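Local coordinates for protein peptidase, M20/M25/M40 family (Staphylococcus aureus, PDB 4EWT) that probably hydrolyses amide bonds of N-acylated amino acids or related substrates, as a two-manganese metallohydrolase of the M20 peptidase family, at residues K191-G196 with K250-I255; A186-K191 with C289-N294; G70-I75 with G156-L161; V62-G67 with V130-Q135; L82-D87 with H362-N367. All blocks are in the same frame, centred on the assembly; numbering follows the deposited sequence.

Contact 1 of 5, residues K191-G196 with K250-I255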
# COMPACT_ATOMS: atom_id res chain seq x y z
N LYS A 191 15.24 -11.87 2.01
CA LYS A 191 15.35 -12.12 0.60
C LYS A 191 13.96 -12.47 0.10
O LYS A 191 13.30 -13.32 0.67
CB LYS A 191 16.36 -13.23 0.29
CG LYS A 191 16.38 -13.60 -1.19
CD LYS A 191 17.61 -14.42 -1.57
CE LYS A 191 17.50 -15.83 -1.08
NZ LYS A 191 18.47 -16.73 -1.80
N VAL A 192 13.52 -11.76 -0.93
CA VAL A 192 12.22 -12.00 -1.55
C VAL A 192 12.51 -12.56 -2.95
O VAL A 192 13.01 -11.84 -3.83
CB VAL A 192 11.35 -10.71 -1.65
CG1 VAL A 192 9.99 -11.01 -2.28
CG2 VAL A 192 11.12 -10.06 -0.24
N GLN A 193 12.23 -13.85 -3.13
CA GLN A 193 12.49 -14.52 -4.39
C GLN A 193 11.17 -14.73 -5.14
O GLN A 193 10.30 -15.47 -4.67
CB GLN A 193 13.20 -15.86 -4.13
CG GLN A 193 13.36 -16.78 -5.35
CD GLN A 193 14.44 -16.32 -6.30
OE1 GLN A 193 14.15 -15.99 -7.46
NE2 GLN A 193 15.69 -16.28 -5.83
N GLY A 194 11.02 -14.03 -6.26
CA GLY A 194 9.94 -14.28 -7.21
C GLY A 194 10.49 -15.08 -8.39
O GLY A 194 11.26 -16.02 -8.22
N LYS A 195 10.11 -14.67 -9.59
CA LYS A 195 10.55 -15.31 -10.81
C LYS A 195 10.73 -14.21 -11.86
O LYS A 195 9.79 -13.47 -12.16
CB LYS A 195 9.51 -16.34 -11.27
CG LYS A 195 9.79 -16.90 -12.66
CD LYS A 195 8.60 -17.71 -13.18
CE LYS A 195 8.89 -19.19 -13.11
NZ LYS A 195 9.71 -19.62 -14.28
N GLY A 196 11.94 -14.11 -12.38
CA GLY A 196 12.27 -13.18 -13.45
C GLY A 196 11.65 -13.56 -14.78
O GLY A 196 11.22 -14.70 -14.98
N LYS A 250 12.08 -8.20 -12.29
CA LYS A 250 13.12 -8.53 -11.32
C LYS A 250 12.80 -9.78 -10.49
O LYS A 250 11.72 -9.90 -9.90
CB LYS A 250 13.41 -7.30 -10.45
CG LYS A 250 14.52 -7.46 -9.41
CD LYS A 250 15.90 -7.26 -10.03
CE LYS A 250 17.00 -7.84 -9.16
NZ LYS A 250 18.33 -7.84 -9.84
N ASP A 251 13.75 -10.72 -10.45
CA ASP A 251 13.54 -12.06 -9.88
C ASP A 251 13.69 -12.13 -8.36
O ASP A 251 13.08 -12.98 -7.71
CB ASP A 251 14.50 -13.09 -10.53
CG ASP A 251 15.96 -12.84 -10.20
OD1 ASP A 251 16.37 -11.66 -10.06
OD2 ASP A 251 16.72 -13.83 -10.09
N VAL A 252 14.51 -11.24 -7.81
CA VAL A 252 14.85 -11.25 -6.40
C VAL A 252 15.15 -9.82 -5.92
O VAL A 252 15.77 -9.04 -6.65
CB VAL A 252 16.02 -12.22 -6.08
CG1 VAL A 252 17.26 -11.85 -6.85
CG2 VAL A 252 16.31 -12.26 -4.58
N VAL A 253 14.64 -9.47 -4.74
CA VAL A 253 15.08 -8.26 -4.06
C VAL A 253 15.65 -8.61 -2.67
O VAL A 253 15.22 -9.56 -2.02
CB VAL A 253 14.01 -7.10 -3.99
CG1 VAL A 253 13.41 -6.78 -5.38
CG2 VAL A 253 12.92 -7.40 -3.02
N GLU A 254 16.67 -7.90 -2.24
CA GLU A 254 17.18 -8.04 -0.90
C GLU A 254 16.89 -6.84 -0.07
O GLU A 254 17.25 -5.77 -0.40
CB GLU A 254 18.67 -8.26 -0.84
CG GLU A 254 19.17 -9.31 -1.67
CD GLU A 254 19.24 -10.62 -1.02
OE1 GLU A 254 18.90 -10.75 0.16
OE2 GLU A 254 19.62 -11.54 -1.72
N ILE A 255 16.23 -7.09 1.01
CA ILE A 255 15.84 -6.04 1.93
C ILE A 255 16.65 -6.17 3.22
O ILE A 255 16.80 -7.27 3.75
CB ILE A 255 14.33 -6.07 2.22
CG1 ILE A 255 13.56 -5.44 1.04
CG2 ILE A 255 14.00 -5.38 3.55
CD1 ILE A 255 12.13 -6.00 0.88

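Contact 2 of 5, residues A186-K191 with C289-N294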
# COMPACT_ATOMS: atom_id res chain seq x y z
N ALA A 186 17.61 -4.81 16.97
CA ALA A 186 17.74 -6.04 16.18
C ALA A 186 17.98 -5.67 14.72
O ALA A 186 17.70 -4.55 14.32
CB ALA A 186 16.50 -6.92 16.34
N PHE A 187 18.51 -6.62 13.95
CA PHE A 187 18.76 -6.46 12.53
C PHE A 187 18.16 -7.62 11.75
O PHE A 187 18.18 -8.76 12.21
CB PHE A 187 20.27 -6.45 12.26
CG PHE A 187 20.99 -5.32 12.92
CD1 PHE A 187 20.74 -4.00 12.53
CD2 PHE A 187 21.89 -5.56 13.95
CE1 PHE A 187 21.41 -2.94 13.15
CE2 PHE A 187 22.56 -4.51 14.58
CZ PHE A 187 22.33 -3.20 14.18
N PHE A 188 17.67 -7.34 10.56
CA PHE A 188 17.17 -8.40 9.70
C PHE A 188 17.54 -8.21 8.23
O PHE A 188 17.69 -7.08 7.74
CB PHE A 188 15.65 -8.60 9.87
CG PHE A 188 14.82 -7.40 9.48
CD1 PHE A 188 14.21 -7.34 8.24
CD2 PHE A 188 14.61 -6.36 10.39
CE1 PHE A 188 13.42 -6.23 7.87
CE2 PHE A 188 13.81 -5.24 10.05
CZ PHE A 188 13.22 -5.17 8.80
N LYS A 189 17.69 -9.34 7.54
CA LYS A 189 17.82 -9.36 6.10
C LYS A 189 16.67 -10.19 5.58
O LYS A 189 16.37 -11.25 6.14
CB LYS A 189 19.15 -9.99 5.67
CG LYS A 189 20.36 -9.23 6.17
CD LYS A 189 21.66 -9.92 5.77
CE LYS A 189 22.88 -9.09 6.20
NZ LYS A 189 24.05 -9.97 6.51
N LEU A 190 16.01 -9.72 4.54
CA LEU A 190 14.94 -10.48 3.94
C LEU A 190 15.20 -10.63 2.46
O LEU A 190 15.37 -9.63 1.74
CB LEU A 190 13.58 -9.81 4.18
CG LEU A 190 12.36 -10.37 3.43
CD1 LEU A 190 11.97 -11.80 3.88
CD2 LEU A 190 11.20 -9.42 3.60
N LYS A 191 15.24 -11.87 2.01
CA LYS A 191 15.35 -12.12 0.60
C LYS A 191 13.96 -12.47 0.10
O LYS A 191 13.30 -13.32 0.67
CB LYS A 191 16.36 -13.23 0.29
CG LYS A 191 16.38 -13.60 -1.19
CD LYS A 191 17.61 -14.42 -1.57
CE LYS A 191 17.50 -15.83 -1.08
NZ LYS A 191 18.47 -16.73 -1.80
N CYS A 289 10.31 -16.29 0.77
CA CYS A 289 10.99 -15.32 1.62
C CYS A 289 12.03 -16.02 2.47
O CYS A 289 11.74 -17.05 3.08
CB CYS A 289 10.00 -14.65 2.54
SG CYS A 289 8.99 -13.46 1.70
N THR A 290 13.23 -15.44 2.53
CA THR A 290 14.27 -15.93 3.45
C THR A 290 14.60 -14.82 4.42
O THR A 290 15.27 -13.84 4.07
CB THR A 290 15.53 -16.42 2.70
OG1 THR A 290 15.13 -17.25 1.60
CG2 THR A 290 16.46 -17.25 3.64
N LEU A 291 14.10 -14.97 5.65
CA LEU A 291 14.31 -14.02 6.71
C LEU A 291 15.39 -14.51 7.67
O LEU A 291 15.34 -15.65 8.17
CB LEU A 291 13.00 -13.79 7.47
CG LEU A 291 12.92 -12.66 8.51
CD1 LEU A 291 13.20 -11.32 7.89
CD2 LEU A 291 11.55 -12.68 9.18
N GLU A 292 16.40 -13.66 7.87
CA GLU A 292 17.42 -13.84 8.89
C GLU A 292 17.16 -12.70 9.88
O GLU A 292 17.20 -11.53 9.51
CB GLU A 292 18.82 -13.72 8.29
CG GLU A 292 19.15 -14.74 7.20
CD GLU A 292 20.43 -14.39 6.41
OE1 GLU A 292 20.38 -14.40 5.16
OE2 GLU A 292 21.48 -14.09 7.05
N TYR A 293 16.86 -13.04 11.13
CA TYR A 293 16.50 -12.05 12.11
C TYR A 293 17.46 -12.18 13.29
O TYR A 293 17.46 -13.18 14.00
CB TYR A 293 15.03 -12.24 12.54
CG TYR A 293 14.44 -11.02 13.21
CD1 TYR A 293 13.60 -10.16 12.51
CD2 TYR A 293 14.74 -10.72 14.54
CE1 TYR A 293 13.06 -9.03 13.13
CE2 TYR A 293 14.21 -9.58 15.16
CZ TYR A 293 13.37 -8.75 14.45
OH TYR A 293 12.84 -7.65 15.06
N ASN A 294 18.31 -11.16 13.46
CA ASN A 294 19.43 -11.23 14.41
C ASN A 294 19.24 -10.23 15.52
O ASN A 294 19.34 -9.01 15.30
CB ASN A 294 20.76 -10.96 13.70
CG ASN A 294 21.11 -12.02 12.66
OD1 ASN A 294 20.84 -13.21 12.83
ND2 ASN A 294 21.75 -11.58 11.57
O HOH W 1 14.04 -16.46 -0.45

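Contact 3 of 5, residues G70-I75 with G156-L161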
# COMPACT_ATOMS: atom_id res chain seq x y z
N GLY A 70 33.89 -6.09 52.12
CA GLY A 70 32.75 -5.28 51.72
C GLY A 70 32.23 -5.55 50.32
O GLY A 70 32.70 -6.45 49.62
N LYS A 71 31.30 -4.72 49.91
CA LYS A 71 30.69 -4.75 48.59
C LYS A 71 31.66 -4.54 47.46
O LYS A 71 32.77 -4.10 47.67
CB LYS A 71 29.69 -3.63 48.54
CG LYS A 71 28.51 -3.88 49.36
CD LYS A 71 27.86 -2.64 49.80
CE LYS A 71 26.45 -2.93 50.27
NZ LYS A 71 25.63 -1.71 50.27
N THR A 72 31.23 -4.81 46.25
CA THR A 72 32.04 -4.51 45.09
C THR A 72 31.20 -3.75 44.08
O THR A 72 30.17 -4.25 43.60
CB THR A 72 32.60 -5.79 44.44
OG1 THR A 72 33.37 -6.52 45.41
CG2 THR A 72 33.48 -5.45 43.25
N LEU A 73 31.64 -2.53 43.77
CA LEU A 73 30.96 -1.68 42.82
C LEU A 73 31.82 -1.55 41.59
O LEU A 73 33.00 -1.18 41.67
CB LEU A 73 30.72 -0.30 43.42
CG LEU A 73 30.15 0.76 42.48
CD1 LEU A 73 28.74 0.39 42.01
CD2 LEU A 73 30.15 2.12 43.15
N ALA A 74 31.23 -1.86 40.43
CA ALA A 74 31.92 -1.67 39.17
C ALA A 74 31.52 -0.34 38.57
O ALA A 74 30.35 0.05 38.60
CB ALA A 74 31.63 -2.81 38.22
N ILE A 75 32.51 0.37 38.05
CA ILE A 75 32.27 1.62 37.33
C ILE A 75 32.86 1.51 35.93
O ILE A 75 33.97 1.02 35.76
CB ILE A 75 32.80 2.86 38.12
CG1 ILE A 75 34.29 2.71 38.45
CG2 ILE A 75 31.99 3.03 39.42
CD1 ILE A 75 34.88 3.91 39.15
N GLY A 156 32.29 -11.25 41.33
CA GLY A 156 32.35 -10.54 42.61
C GLY A 156 31.51 -9.28 42.68
O GLY A 156 31.18 -8.80 43.77
N VAL A 157 31.14 -8.75 41.51
CA VAL A 157 30.49 -7.44 41.38
C VAL A 157 29.02 -7.46 41.79
O VAL A 157 28.23 -8.25 41.28
CB VAL A 157 30.59 -6.89 39.93
CG1 VAL A 157 29.80 -5.60 39.79
CG2 VAL A 157 32.05 -6.67 39.53
N ASP A 158 28.66 -6.56 42.70
CA ASP A 158 27.29 -6.42 43.18
C ASP A 158 26.44 -5.47 42.32
O ASP A 158 25.31 -5.80 41.94
CB ASP A 158 27.30 -5.97 44.65
CG ASP A 158 27.87 -7.04 45.60
OD1 ASP A 158 29.03 -6.90 46.04
OD2 ASP A 158 27.14 -8.02 45.89
N HIS A 159 26.99 -4.30 41.99
CA HIS A 159 26.31 -3.32 41.14
C HIS A 159 27.25 -2.71 40.10
O HIS A 159 28.46 -2.63 40.32
CB HIS A 159 25.73 -2.18 41.98
CG HIS A 159 24.62 -2.59 42.89
ND1 HIS A 159 23.30 -2.62 42.49
CD2 HIS A 159 24.62 -2.97 44.19
CE1 HIS A 159 22.54 -3.00 43.51
NE2 HIS A 159 23.32 -3.21 44.55
N VAL A 160 26.69 -2.27 38.97
CA VAL A 160 27.47 -1.56 37.94
C VAL A 160 26.93 -0.15 37.76
O VAL A 160 25.72 0.06 37.71
CB VAL A 160 27.49 -2.29 36.58
CG1 VAL A 160 28.56 -1.69 35.66
CG2 VAL A 160 27.73 -3.78 36.76
N LEU A 161 27.83 0.83 37.67
CA LEU A 161 27.44 2.19 37.37
C LEU A 161 28.20 2.65 36.13
O LEU A 161 29.36 2.32 35.94
CB LEU A 161 27.71 3.12 38.57
CG LEU A 161 27.46 4.63 38.42
CD1 LEU A 161 25.99 4.94 38.19
CD2 LEU A 161 27.96 5.39 39.63

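Contact 4 of 5, residues V62-G67 with V130-Q135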
# COMPACT_ATOMS: atom_id res chain seq x y z
N VAL A 62 40.61 -2.93 36.18
CA VAL A 62 41.49 -2.46 37.26
C VAL A 62 40.77 -2.51 38.61
O VAL A 62 39.70 -1.90 38.79
CB VAL A 62 42.21 -1.10 36.95
CG1 VAL A 62 42.11 -0.75 35.48
CG2 VAL A 62 41.71 0.04 37.82
N THR A 63 41.34 -3.28 39.53
CA THR A 63 40.76 -3.49 40.86
C THR A 63 41.41 -2.58 41.90
O THR A 63 42.63 -2.51 42.03
CB THR A 63 40.86 -4.98 41.28
OG1 THR A 63 40.16 -5.80 40.33
CG2 THR A 63 40.24 -5.21 42.65
N ILE A 64 40.56 -1.86 42.63
CA ILE A 64 40.98 -1.02 43.73
C ILE A 64 40.42 -1.64 45.00
O ILE A 64 39.26 -1.40 45.37
CB ILE A 64 40.46 0.44 43.60
CG1 ILE A 64 40.69 0.98 42.18
CG2 ILE A 64 41.11 1.34 44.65
CD1 ILE A 64 39.94 2.28 41.89
N ASP A 65 41.23 -2.47 45.66
CA ASP A 65 40.81 -3.15 46.88
C ASP A 65 41.22 -2.30 48.08
O ASP A 65 42.39 -1.96 48.23
CB ASP A 65 41.43 -4.55 46.97
CG ASP A 65 40.82 -5.42 48.08
OD1 ASP A 65 40.12 -4.89 48.97
OD2 ASP A 65 41.05 -6.65 48.07
N SER A 66 40.24 -1.96 48.92
CA SER A 66 40.50 -1.15 50.11
C SER A 66 41.33 -1.91 51.15
O SER A 66 41.91 -1.30 52.05
CB SER A 66 39.19 -0.69 50.73
OG SER A 66 38.56 -1.77 51.40
N GLY A 67 41.37 -3.23 51.01
CA GLY A 67 42.05 -4.11 51.96
C GLY A 67 41.09 -4.67 52.99
O GLY A 67 41.44 -5.57 53.76
N VAL A 130 36.44 -1.37 44.38
CA VAL A 130 35.97 -0.76 43.16
C VAL A 130 36.55 -1.59 42.02
O VAL A 130 37.74 -1.91 42.02
CB VAL A 130 36.46 0.69 43.00
CG1 VAL A 130 35.86 1.32 41.75
CG2 VAL A 130 36.10 1.52 44.21
N VAL A 131 35.70 -1.94 41.07
CA VAL A 131 36.15 -2.55 39.83
C VAL A 131 35.94 -1.52 38.72
O VAL A 131 34.81 -1.25 38.32
CB VAL A 131 35.38 -3.87 39.51
CG1 VAL A 131 35.75 -4.41 38.14
CG2 VAL A 131 35.68 -4.92 40.58
N VAL A 132 37.03 -0.94 38.23
CA VAL A 132 36.95 -0.04 37.11
C VAL A 132 37.02 -0.86 35.84
O VAL A 132 37.94 -1.67 35.66
CB VAL A 132 38.09 0.99 37.15
CG1 VAL A 132 37.98 1.93 35.97
CG2 VAL A 132 38.04 1.76 38.46
N ILE A 133 36.03 -0.67 34.96
CA ILE A 133 35.95 -1.38 33.70
C ILE A 133 36.25 -0.42 32.55
O ILE A 133 35.48 0.50 32.28
CB ILE A 133 34.53 -2.01 33.50
CG1 ILE A 133 34.24 -3.04 34.59
CG2 ILE A 133 34.39 -2.65 32.11
CD1 ILE A 133 32.78 -3.51 34.63
N HIS A 134 37.39 -0.62 31.90
CA HIS A 134 37.72 0.11 30.68
C HIS A 134 37.37 -0.79 29.49
O HIS A 134 38.06 -1.79 29.24
CB HIS A 134 39.20 0.53 30.66
CG HIS A 134 39.51 1.66 31.59
ND1 HIS A 134 40.21 1.48 32.77
CD2 HIS A 134 39.24 2.98 31.51
CE1 HIS A 134 40.35 2.65 33.37
NE2 HIS A 134 39.77 3.58 32.63
N GLN A 135 36.30 -0.44 28.78
CA GLN A 135 35.69 -1.32 27.78
C GLN A 135 35.96 -0.88 26.34
O GLN A 135 35.72 0.27 25.99
CB GLN A 135 34.18 -1.42 28.01
CG GLN A 135 33.47 -2.49 27.19
CD GLN A 135 32.00 -2.19 27.00
OE1 GLN A 135 31.22 -2.17 27.95
NE2 GLN A 135 31.61 -1.94 25.75

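Contact 5 of 5, residues L82-D87 with H362-N367. With MN (manganese (II) ion), chain E.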
# COMPACT_ATOMS: atom_id res chain seq x y z
N LEU A 82 34.88 5.78 16.38
CA LEU A 82 33.98 5.49 15.24
C LEU A 82 34.62 5.79 13.87
O LEU A 82 35.54 6.60 13.79
CB LEU A 82 32.69 6.30 15.39
CG LEU A 82 31.72 5.90 16.49
CD1 LEU A 82 30.93 7.11 16.95
CD2 LEU A 82 30.79 4.80 16.00
N PRO A 83 34.13 5.13 12.80
CA PRO A 83 34.62 5.39 11.43
C PRO A 83 34.04 6.69 10.85
O PRO A 83 33.20 6.65 9.95
CB PRO A 83 34.12 4.17 10.64
CG PRO A 83 32.87 3.75 11.35
CD PRO A 83 33.15 4.02 12.82
N ILE A 84 34.51 7.83 11.36
CA ILE A 84 33.98 9.15 11.01
C ILE A 84 35.12 10.14 10.80
O ILE A 84 36.04 10.22 11.62
CB ILE A 84 33.01 9.67 12.11
CG1 ILE A 84 31.71 8.84 12.13
CG2 ILE A 84 32.69 11.15 11.93
CD1 ILE A 84 31.02 8.80 13.47
N THR A 85 35.03 10.93 9.76
CA THR A 85 36.02 11.92 9.45
C THR A 85 35.76 13.18 10.24
O THR A 85 34.76 13.81 10.04
CB THR A 85 35.98 12.23 7.97
OG1 THR A 85 36.53 11.11 7.28
CG2 THR A 85 36.78 13.43 7.68
N GLU A 86 36.68 13.54 11.14
CA GLU A 86 36.47 14.64 12.08
C GLU A 86 36.51 16.00 11.39
O GLU A 86 37.37 16.27 10.55
CB GLU A 86 37.46 14.59 13.25
CG GLU A 86 37.27 15.71 14.29
CD GLU A 86 37.93 15.43 15.63
OE1 GLU A 86 38.58 14.38 15.80
OE2 GLU A 86 37.78 16.29 16.54
N ASP A 87 35.62 16.88 11.80
CA ASP A 87 35.42 18.15 11.17
C ASP A 87 35.37 19.35 12.04
O ASP A 87 35.04 20.44 11.63
CB ASP A 87 34.31 18.03 10.17
CG ASP A 87 34.62 18.71 8.91
OD1 ASP A 87 35.67 18.37 8.31
OD2 ASP A 87 33.83 19.58 8.52
N HIS A 362 27.97 10.97 17.04
CA HIS A 362 28.32 10.37 15.74
C HIS A 362 28.43 11.36 14.56
O HIS A 362 28.85 10.98 13.48
CB HIS A 362 27.32 9.27 15.34
CG HIS A 362 27.40 8.04 16.18
ND1 HIS A 362 27.44 6.77 15.65
CD2 HIS A 362 27.45 7.88 17.53
CE1 HIS A 362 27.49 5.89 16.63
NE2 HIS A 362 27.50 6.53 17.78
N HIS A 363 28.06 12.62 14.79
CA HIS A 363 28.20 13.68 13.78
C HIS A 363 29.67 14.14 13.68
O HIS A 363 30.35 14.22 14.70
CB HIS A 363 27.28 14.85 14.15
CG HIS A 363 27.14 15.90 13.09
ND1 HIS A 363 26.04 15.98 12.27
CD2 HIS A 363 27.95 16.92 12.74
CE1 HIS A 363 26.18 17.00 11.45
NE2 HIS A 363 27.33 17.59 11.71
N PRO A 364 30.16 14.43 12.45
CA PRO A 364 31.54 14.92 12.25
C PRO A 364 31.91 16.17 13.05
O PRO A 364 33.10 16.42 13.28
CB PRO A 364 31.59 15.24 10.75
CG PRO A 364 30.62 14.30 10.15
CD PRO A 364 29.51 14.14 11.16
N LYS A 365 30.91 16.95 13.47
CA LYS A 365 31.15 18.18 14.21
C LYS A 365 30.89 18.05 15.72
O LYS A 365 30.98 19.04 16.46
CB LYS A 365 30.36 19.36 13.61
CG LYS A 365 28.94 19.53 14.16
CD LYS A 365 28.55 21.00 14.27
CE LYS A 365 27.95 21.53 12.99
NZ LYS A 365 27.53 22.94 13.17
N PHE A 366 30.59 16.82 16.16
CA PHE A 366 30.36 16.49 17.57
C PHE A 366 31.37 17.16 18.50
O PHE A 366 32.58 17.06 18.28
CB PHE A 366 30.39 14.97 17.76
CG PHE A 366 30.33 14.51 19.19
CD1 PHE A 366 29.10 14.34 19.82
CD2 PHE A 366 31.49 14.22 19.90
CE1 PHE A 366 29.03 13.91 21.15
CE2 PHE A 366 31.43 13.79 21.22
CZ PHE A 366 30.20 13.63 21.84
N ASN A 367 30.86 17.85 19.52
CA ASN A 367 31.70 18.48 20.55
C ASN A 367 30.98 18.61 21.88
O ASN A 367 29.76 18.79 21.93
CB ASN A 367 32.21 19.85 20.09
CG ASN A 367 33.50 20.28 20.79
OD1 ASN A 367 33.87 19.77 21.86
ND2 ASN A 367 34.20 21.24 20.19
MN MN E . 28.04 5.96 20.15
O HOH W 2 27.76 4.38 21.99

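Contact 1 of 5, residues K191-G196 with K250-I255
Val192 and Val253 face each other as an antiparallel hydrogen-bonded pair, and each satisfies both backbone polar groups of the other. Val192 N reaches Val253 O at 3.0 Å in a bond that is almost straight (179° at the hydrogen). The return bond, from Val253 N to Val192 O, is more bent at 155°. Val192 O also receives a CA-H...O contact from Val252 CA at 3.2 Å. Past the end of the strand, Gly194 N donates to Asp251 O at 2.7 Å, bent to 138°. The two segments lie on neighbouring strands, 179-193 and 248-261, of the antiparallel sheet in the smaller, lid-like domain known from M20 enzymes. The other edge of strand 179-193 is also paired, since Lys191 and Gln193 bond to Thr290 and Thr288. On the buried face, Val192 CB packs on Val253 CG2 at 3.9 Å, and helix 208-226 covers both valines. The opposite face carries Lys191, Val252 and Glu254. Lys191 and Glu254 lie side by side and point the same way. The carboxylate lies along the aliphatic part of the lysine, with Lys191 CD 3.5 Å from Glu254 OE2. The Lys191 chain bends at chi3, and its NZ ends 5.3 Å from Glu254 OE2, too far for a salt bridge. Val252 CG2 rests on Lys191 CG at 3.6 Å.

Contact 2 of 5, residues A186-K191 with C289-N294
Strands 186-191 and 289-294 run antiparallel, with axes 4.6 Å apart and 171° between their directions. They are neighbours in the antiparallel sheet of the smaller domain, whose helix 264-285 packs on one side. Three hydrogen-bonded pairs, Phe187 with Asn294, Lys189 with Glu292 and Lys191 with Thr290, form six backbone bonds. The shortest runs from Asn294 N to Phe187 O, 2.7 Å. Phe188 with Tyr293 and Leu190 with Leu291 are the non-hydrogen-bonded pairs between them. Their side chains share the face that meets helix 264-285. The rings of Phe188 and Tyr293 are nearly parallel, with planes at 5°, but they are slid apart and barely overlap, with centroids 5.9 Å apart. Phe188 CG sits between its backbone N and carbonyl carbon (chi1 63°). Its CB makes the closest approach, 3.7 Å to Tyr293 CD1, and Phe188 CD2 comes next, near Tyr293 CE1. Ala186 CB touches Tyr293 CE2 from the same side of the ring. Leu291 CD1 bridges Phe188 CD1 and Leu190 CB. On the other face, Lys189 NZ and Glu292 OE2 stay 4.9 Å apart, so their opposite charges do not touch. On this face too, Phe187 meets Phe246 of a second subunit edge to face. At the far end, Lys191 lies alongside Thr290. A water sits unusually close to Thr290 OG1, at 2.5 Å, and makes a weak, longer bond to Lys191 O.

Contact 3 of 5, residues G70-I75 with G156-L161
Thr72 is gripped by Asp158 through two hydrogen bonds. Thr72 N donates to Asp158 OD1 at 3.0 Å, using the anti lone pair of that oxygen. Asp158 N returns a bond to Thr72 O at 2.9 Å. The carboxylate is placed for this by its first torsion, which sets CG beside the aspartate's own backbone N (chi1 -67°). A side chain thus takes over from the main chain just before the regular strand pairing begins. Beyond it, Ala74 N donates to His159 O in a nearly straight bond (170°), and Leu161 N donates to Ala74 O at 2.8 Å. Strands 72-75 and 159-161 are parallel and adjacent in the mixed sheet of the larger, catalytic domain. Their directions differ by 27°. Packing differs on the two faces. On one, Ala74 CB meets Val157 CG1 at 3.7 Å, while Val160 CG1 lies a little farther from the same methyl. Thr72 CB sits over Gly156 O at 3.4 Å. On the other face, Leu73 CD1 touches His159 O at 3.5 Å, and helix 372-386 covers Leu73, Ile75 and Leu161. Strand 129-135 pairs with the other edge of 72-78, so this strand is interior to the sheet. His159 ND1 bonds to Pro343 O, and its ring stacks on Phe306. Backbone polar groups are thus paired strand to strand between apolar side chains, and at the exposed end a carboxylate supplies the acceptor for Thr72 N.

Contact 4 of 5, residues V62-G67 with V130-Q135
Ile64 CD1 lies against both Val130 CB and Val132 CG2, 4.0 Å from each. The isoleucine sets CG1 beside its backbone N (chi1 -47°), and from there the chain passes alongside Val130 and reaches across to Val132. Val62 lies beside Val132 and points the same way, with CG2 3.8 Å from Val132 CB. This face, with Val62, Ile64, Val130 and Val132, is the tight part of the contact. Val62 CG1 comes to the edge of the His134 ring, in the ring plane. Helix 105-120 packs on Val132 and His134 over the same face. Four backbone bonds join the strands. The straightest runs from Ile64 N to Val130 O, 2.9 Å long with 178° at the hydrogen. On the reverse face Thr63 and Val131 pair through their backbones, and their side chains add little. After Ile64 the segment loosens, and Asp65, Ser66 and Gly67 make no contact with 130-135. Here Gly67 N donates to Asp65 OD1 at 2.9 Å, from above the carboxylate plane, in an Asx turn. Ser66 OG bonds to Gly128 O and Lys68 N. The paired strands belong to the mixed sheet of the catalytic domain, as expected for the alpha/beta fold of M20 peptidases.

Contact 5 of 5, residues L82-D87 with H362-N367
The His362 imidazole carries Leu82 on one face. Leu82 CD1 stands 3.5 Å from the ring centroid and only 5° off the ring normal, a CH-pi contact. The second methyl, Leu82 CD2, touches His362 CE1, also at 3.5 Å. The two side chains cross at about a right angle. His362 NE2 binds a manganese ion at 2.5 Å. The His363 ring has Pro364 CD over one face and Lys365 CA at its edge. Ile84 CD1 presses on His362 O, and Ile84 CG2 lies 4.2 Å from Pro364 CG. The Pro364 ring also meets main chain, with its CB 3.5 Å from Thr85 O. One hydrogen bond joins the segments: Asp87 N donates to Pro364 O at 3.0 Å, bent to 145°. Pro364 belongs to a type I beta turn from His363 to Phe366. Glu86 points away, and its carboxylate bonds to His24 and Ser94 N. Cys103, Glu139 and a water 2.4 Å from the metal complete the binding of this manganese. His198 of a second subunit packs on His362. Two loops, one supplying a metal ligand and the other covering one face of its ring, form part of the two-metal active site of an M20 hydrolase.

Overall arrangement
Contacts 1 and 2 share Lys191 and strand 179-193, which pairs with 248-261 on one edge and 288-295 on the other. Their centres are 14 Å apart, and Leu190 N lies 2.7 Å from Ile255 O. Contacts 3 and 4 are joined in the catalytic-domain sheet, with centres 9 Å apart. Ile75 N lies 2.8 Å from Val131 O there, and the segments alternate along the chain. The two pairs are well separated: contacts 1 and 3 have centres about 51 Å apart. Contact 5 holds the metal ligand His362 and closes a loop containing contacts 1 and 2. Its nearest atoms are about 11 Å from those of contacts 2 and 4.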